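Local coordinates for protein putative PTS system, cellobiose-specific IIA component (Streptococcus mutans, PDB 3L8R) that probably relays phosphoryl groups in the sugar-transporting phosphotransferase system, as a trimeric, all-helical IIA component of the lactose/cellobiose family, at residues A26-I31 and E90-H95; K69-Q74 and D98-T103. All blocks are in the same frame, centred on the assembly; numbering follows the deposited sequence.

Interaction 1: A26-I31 and E90-H95; sequences AAFEII and EIIMVH
A27 and M93 bring the two backbones nearest, their CA atoms 5.2 Å apart, where helix 20-49 runs beside the first turn of helix 91-118. The local axes point the same general way, 27° from parallel and 8.9 Å apart at closest approach. From A27 and M93 toward the C-terminal ends the backbones spread, so that the CA atoms of I31 and H95 stand 7.8 Å apart. E90 is the N-cap residue of the second helix, and its O receives the amide of V94.

No hydrogen bond crosses the contact; it rests on aliphatic packing centred on I92, which points at the other helix and meets it with both branches. Its CG1 lies anti to the backbone N (chi1 -168°), carrying CD1 to I31 CD1 at 3.7 Å; these two isoleucine side chains cross nearly at right angles. The other branch, CG2, packs on A27 CB at 4.0 Å. The A27 methyl is shared: M93 CE also touches it, at 4.1 Å. In M93 the bends at chi2 and chi3 turn CE toward A27. F28 adds a looser outer contact, its CZ 4.4 Å from I92 CD1. Toward the C-terminal ends, I31 CD1 comes obliquely to the imidazole of H95, the predicted phosphohistidine intermediate, a loose contact at 4.5 Å from H95 CD2.

M93 also packs on L77 of helix 53-82, and I30 reaches A73 of the same helix. On the other side of helix 91-118, I91 and V94 pack against I89 and Q97 of a second subunit. H95 also packs on Q74 of the second subunit.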
loop_
_atom_site.group_PDB
_atom_site.type_symbol
_atom_site.label_atom_id
_atom_site.label_comp_id
_atom_site.label_asym_id
_atom_site.label_seq_id
_atom_site.Cartn_x
_atom_site.Cartn_y
_atom_site.Cartn_z
ATOM N N ALA A 26 -17.028 -1.331 11.631
ATOM C CA ALA A 26 -15.572 -1.107 11.670
ATOM C C ALA A 26 -14.957 -0.993 10.279
ATOM O O ALA A 26 -14.218 -0.078 10.014
ATOM C CB ALA A 26 -14.890 -2.217 12.451
ATOM N N ALA A 27 -15.306 -1.894 9.372
ATOM C CA ALA A 27 -14.670 -1.859 8.080
ATOM C C ALA A 27 -15.109 -0.626 7.318
ATOM O O ALA A 27 -14.352 -0.079 6.535
ATOM C CB ALA A 27 -14.979 -3.104 7.288
ATOM N N PHE A 28 -16.334 -0.187 7.542
ATOM C CA PHE A 28 -16.855 0.883 6.752
ATOM C C PHE A 28 -16.360 2.185 7.306
ATOM O O PHE A 28 -16.093 3.136 6.561
ATOM C CB PHE A 28 -18.394 0.790 6.610
ATOM C CG PHE A 28 -18.812 0.185 5.296
ATOM C CD1 PHE A 28 -18.580 0.892 4.086
ATOM C CD2 PHE A 28 -19.367 -1.110 5.244
ATOM C CE1 PHE A 28 -18.905 0.331 2.849
ATOM C CE2 PHE A 28 -19.718 -1.704 4.013
ATOM C CZ PHE A 28 -19.489 -0.976 2.802
ATOM N N GLU A 29 -16.182 2.198 8.616
ATOM C CA GLU A 29 -15.577 3.318 9.301
ATOM C C GLU A 29 -14.168 3.580 8.757
ATOM O O GLU A 29 -13.784 4.723 8.471
ATOM C CB GLU A 29 -15.502 2.985 10.790
ATOM C CG GLU A 29 -15.494 4.198 11.667
ATOM C CD GLU A 29 -15.376 3.879 13.131
ATOM O OE1 GLU A 29 -15.456 2.690 13.517
ATOM O OE2 GLU A 29 -15.199 4.841 13.903
ATOM N N ILE A 30 -13.405 2.509 8.591
ATOM C CA ILE A 30 -12.066 2.598 8.057
ATOM C C ILE A 30 -12.092 3.073 6.588
ATOM O O ILE A 30 -11.524 4.109 6.261
ATOM C CB ILE A 30 -11.304 1.253 8.272
ATOM C CG1 ILE A 30 -11.075 1.007 9.785
ATOM C CG2 ILE A 30 -9.991 1.245 7.470
ATOM C CD1 ILE A 30 -10.650 -0.433 10.151
ATOM N N ILE A 31 -12.780 2.365 5.711
ATOM C CA ILE A 31 -12.954 2.832 4.325
ATOM C C ILE A 31 -13.465 4.265 4.170
ATOM O O ILE A 31 -12.889 5.036 3.405
ATOM C CB ILE A 31 -13.929 1.934 3.568
ATOM C CG1 ILE A 31 -13.424 0.503 3.578
ATOM C CG2 ILE A 31 -14.038 2.389 2.168
ATOM C CD1 ILE A 31 -14.480 -0.542 3.477
ATOM N N GLU A 90 -13.100 -10.650 6.537
ATOM C CA GLU A 90 -13.836 -10.733 5.330
ATOM C C GLU A 90 -13.112 -9.834 4.334
ATOM O O GLU A 90 -12.440 -8.869 4.755
ATOM C CB GLU A 90 -15.245 -10.199 5.600
ATOM C CG GLU A 90 -15.922 -10.838 6.788
ATOM C CD GLU A 90 -16.512 -12.237 6.493
ATOM O OE1 GLU A 90 -16.373 -12.762 5.358
ATOM O OE2 GLU A 90 -17.128 -12.811 7.435
ATOM N N ILE A 91 -13.244 -10.115 3.036
ATOM C CA ILE A 91 -12.644 -9.242 2.043
ATOM C C ILE A 91 -12.833 -7.760 2.347
ATOM O O ILE A 91 -11.924 -7.001 2.136
ATOM C CB ILE A 91 -13.139 -9.431 0.593
ATOM C CG1 ILE A 91 -14.654 -9.660 0.514
ATOM C CG2 ILE A 91 -12.328 -10.436 -0.097
ATOM C CD1 ILE A 91 -15.094 -11.109 0.846
ATOM N N ILE A 92 -14.014 -7.372 2.817
ATOM C CA ILE A 92 -14.314 -5.994 3.089
ATOM C C ILE A 92 -13.303 -5.444 4.085
ATOM O O ILE A 92 -12.807 -4.323 3.947
ATOM C CB ILE A 92 -15.806 -5.753 3.525
ATOM C CG1 ILE A 92 -16.104 -4.268 3.498
ATOM C CG2 ILE A 92 -16.108 -6.221 4.966
ATOM C CD1 ILE A 92 -16.073 -3.625 2.098
ATOM N N MET A 93 -12.960 -6.255 5.067
ATOM C CA MET A 93 -11.940 -5.816 6.008
ATOM C C MET A 93 -10.569 -5.687 5.335
ATOM O O MET A 93 -9.876 -4.689 5.524
ATOM C CB MET A 93 -11.843 -6.753 7.206
ATOM C CG MET A 93 -10.887 -6.208 8.219
ATOM S SD MET A 93 -11.593 -4.801 9.135
ATOM C CE MET A 93 -12.999 -5.612 9.935
ATOM N N VAL A 94 -10.169 -6.704 4.573
ATOM C CA VAL A 94 -8.917 -6.646 3.845
ATOM C C VAL A 94 -8.876 -5.354 3.047
ATOM O O VAL A 94 -7.825 -4.663 2.961
ATOM C CB VAL A 94 -8.742 -7.825 2.909
ATOM C CG1 VAL A 94 -7.368 -7.788 2.222
ATOM C CG2 VAL A 94 -8.930 -9.142 3.669
ATOM N N HIS A 95 -10.021 -4.992 2.497
ATOM C CA HIS A 95 -10.072 -3.912 1.531
ATOM C C HIS A 95 -9.922 -2.629 2.269
ATOM O O HIS A 95 -9.152 -1.789 1.862
ATOM C CB HIS A 95 -11.408 -3.921 0.813
ATOM C CG HIS A 95 -11.560 -2.810 -0.175
ATOM N ND1 HIS A 95 -10.669 -2.614 -1.205
ATOM C CD2 HIS A 95 -12.523 -1.873 -0.322
ATOM C CE1 HIS A 95 -11.052 -1.571 -1.923
ATOM N NE2 HIS A 95 -12.175 -1.099 -1.404
#

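Interaction 2: K69-Q74 and D98-T103; sequences KAHQAQ and DHLMTT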
loop_
_atom_site.group_PDB
_atom_site.type_symbol
_atom_site.label_atom_id
_atom_site.label_comp_id
_atom_site.label_asym_id
_atom_site.label_seq_id
_atom_site.Cartn_x
_atom_site.Cartn_y
_atom_site.Cartn_z
ATOM N N LYS A 69 -8.742 8.743 12.586
ATOM C CA LYS A 69 -9.978 8.050 12.968
ATOM C C LYS A 69 -9.939 6.632 12.444
ATOM O O LYS A 69 -10.371 5.680 13.159
ATOM C CB LYS A 69 -11.230 8.759 12.475
ATOM C CG LYS A 69 -11.378 10.201 12.942
ATOM C CD LYS A 69 -12.453 10.904 12.123
ATOM C CE LYS A 69 -12.699 12.346 12.660
ATOM N NZ LYS A 69 -13.793 13.001 11.881
ATOM N N ALA A 70 -9.400 6.492 11.223
ATOM C CA ALA A 70 -9.254 5.187 10.574
ATOM C C ALA A 70 -8.206 4.344 11.273
ATOM O O ALA A 70 -8.476 3.167 11.588
ATOM C CB ALA A 70 -8.984 5.328 9.077
ATOM N N HIS A 71 -7.041 4.925 11.567
ATOM C CA HIS A 71 -6.005 4.185 12.303
ATOM C C HIS A 71 -6.556 3.705 13.655
ATOM O O HIS A 71 -6.330 2.567 14.041
ATOM C CB HIS A 71 -4.685 4.987 12.465
ATOM C CG HIS A 71 -3.627 4.659 11.436
ATOM N ND1 HIS A 71 -3.019 3.416 11.351
ATOM C CD2 HIS A 71 -3.068 5.414 10.448
ATOM C CE1 HIS A 71 -2.156 3.414 10.340
ATOM N NE2 HIS A 71 -2.164 4.611 9.774
ATOM N N GLN A 72 -7.305 4.549 14.357
ATOM C CA GLN A 72 -7.839 4.170 15.664
ATOM C C GLN A 72 -8.694 2.935 15.556
ATOM O O GLN A 72 -8.570 1.996 16.365
ATOM C CB GLN A 72 -8.692 5.291 16.256
ATOM C CG GLN A 72 -9.038 5.089 17.723
ATOM C CD GLN A 72 -7.786 5.091 18.640
ATOM O OE1 GLN A 72 -7.371 4.047 19.158
ATOM N NE2 GLN A 72 -7.176 6.265 18.817
ATOM N N ALA A 73 -9.571 2.915 14.559
ATOM C CA ALA A 73 -10.460 1.784 14.416
ATOM C C ALA A 73 -9.671 0.527 14.068
ATOM O O ALA A 73 -9.930 -0.530 14.633
ATOM C CB ALA A 73 -11.524 2.067 13.430
ATOM N N GLN A 74 -8.686 0.634 13.176
ATOM C CA GLN A 74 -7.784 -0.504 12.968
ATOM C C GLN A 74 -7.043 -0.900 14.257
ATOM O O GLN A 74 -6.895 -2.099 14.570
ATOM C CB GLN A 74 -6.795 -0.300 11.807
ATOM C CG GLN A 74 -5.880 -1.487 11.624
ATOM C CD GLN A 74 -4.988 -1.363 10.410
ATOM O OE1 GLN A 74 -3.878 -0.835 10.476
ATOM N NE2 GLN A 74 -5.480 -1.832 9.284
ATOM N N ASP A 98 -6.535 -2.172 3.389
ATOM C CA ASP A 98 -5.628 -1.778 2.302
ATOM C C ASP A 98 -5.846 -0.276 2.068
ATOM O O ASP A 98 -4.940 0.451 1.680
ATOM C CB ASP A 98 -5.926 -2.489 0.973
ATOM C CG ASP A 98 -5.535 -3.950 0.936
ATOM O OD1 ASP A 98 -4.544 -4.439 1.610
ATOM O OD2 ASP A 98 -6.262 -4.660 0.184
ATOM N N HIS A 99 -7.068 0.191 2.260
ATOM C CA HIS A 99 -7.332 1.590 2.017
ATOM C C HIS A 99 -6.642 2.403 3.098
ATOM O O HIS A 99 -5.957 3.393 2.797
ATOM C CB HIS A 99 -8.836 1.854 1.998
ATOM C CG HIS A 99 -9.252 2.813 0.931
ATOM N ND1 HIS A 99 -8.974 4.174 1.001
ATOM C CD2 HIS A 99 -9.884 2.607 -0.256
ATOM C CE1 HIS A 99 -9.413 4.757 -0.107
ATOM N NE2 HIS A 99 -9.979 3.833 -0.875
ATOM N N LEU A 100 -6.775 1.984 4.348
ATOM C CA LEU A 100 -6.049 2.666 5.416
ATOM C C LEU A 100 -4.541 2.695 5.155
ATOM O O LEU A 100 -3.950 3.754 5.150
ATOM C CB LEU A 100 -6.367 2.051 6.793
ATOM C CG LEU A 100 -5.729 2.686 8.034
ATOM C CD1 LEU A 100 -5.853 4.239 8.167
ATOM C CD2 LEU A 100 -6.176 1.986 9.354
ATOM N N MET A 101 -3.921 1.548 4.917
ATOM C CA MET A 101 -2.465 1.514 4.883
ATOM C C MET A 101 -1.920 2.127 3.591
ATOM O O MET A 101 -0.868 2.759 3.623
ATOM C CB MET A 101 -1.965 0.089 5.093
ATOM C CG MET A 101 -2.409 -0.567 6.447
ATOM S SD MET A 101 -1.516 0.070 7.951
ATOM C CE MET A 101 0.179 -0.469 7.552
ATOM N N THR A 102 -2.614 2.033 2.457
ATOM C CA THR A 102 -2.080 2.736 1.298
ATOM C C THR A 102 -2.281 4.227 1.425
ATOM O O THR A 102 -1.475 5.039 0.947
ATOM C CB THR A 102 -2.551 2.204 -0.072
ATOM O OG1 THR A 102 -3.944 2.522 -0.306
ATOM C CG2 THR A 102 -2.320 0.699 -0.228
ATOM N N THR A 103 -3.343 4.605 2.122
ATOM C CA THR A 103 -3.632 6.023 2.269
ATOM C C THR A 103 -2.613 6.651 3.208
ATOM O O THR A 103 -2.087 7.734 2.926
ATOM C CB THR A 103 -5.143 6.285 2.615
ATOM O OG1 THR A 103 -5.931 5.948 1.467
ATOM C CG2 THR A 103 -5.399 7.773 2.965
#
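The imidazole of H71 carries L100 CD1 over one face, a CH-pi contact with the methyl 3.9 Å from the ring centroid and 17° off the ring normal. M101 SD approaches the same ring obliquely, 4.2 Å from H71 CE1, as a sulfur-aromatic contact. The setting is the three-helix bundle of the IIA subunit, where helix 53-82 crosses helix 91-118; the local axes pass 10.2 Å apart at a signed crossing angle of -129°, closer to antiparallel than to parallel.

L100 is the knob of this contact, and L67, A70, H71 and Q74 of helix 53-82 form its hole. With CG anti to the backbone N (chi1 -178°), its two methyls fork over the surface of that helix: CD1 presses on A70 CB at 3.4 Å and on the H71 ring, while CD2 sits against Q74 CB at 3.4 Å and also touches the backbone O of A70. Q74 runs out fully extended, crossing L100 obliquely, with CB and the amide carbon against CD2, and places OE1 3.6 Å from M101 SD, the Q74 and M101 side chains crossing at about a right angle. M101 itself is bent at chi2 and chi3, which brings its sulfur within reach of both the H71 ring and Q74 OE1.

L100 is covered further by I30 of helix 20-49, so the leucine lies in the common core of the bundle. On the far side of helix 91-118, D98, the predicted magnesium ligand shared by all three subunits, places its OD1 close to OD1 of D98 of both neighbouring subunits. The backbone O of D98 accepts twice from T102, one turn on: N and OG1 reach it from opposite faces of the carbonyl plane, OG1 at 3.0 Å.

Helix 20-49 enters first with 26-31, helix 53-82 follows with 69-74, and the start of helix 91-118 with its N-cap then supplies 90-95, the same helix going on to 98-103. Interaction 1 closes a loop of 58 residues, interaction 2 one of 23; because their segments alternate along the chain, the loops cross, and neither lies within the other. Together they fasten the last helix to both earlier ones. Their centres are 9 Å apart and they touch through I30, whose CG2 lies 3.8 Å from L100 CB and whose CD1 approaches Q74 N. Between them, helix 91-118 carries the predicted active-site H95 and metal ligand D98 toward the trimer interface.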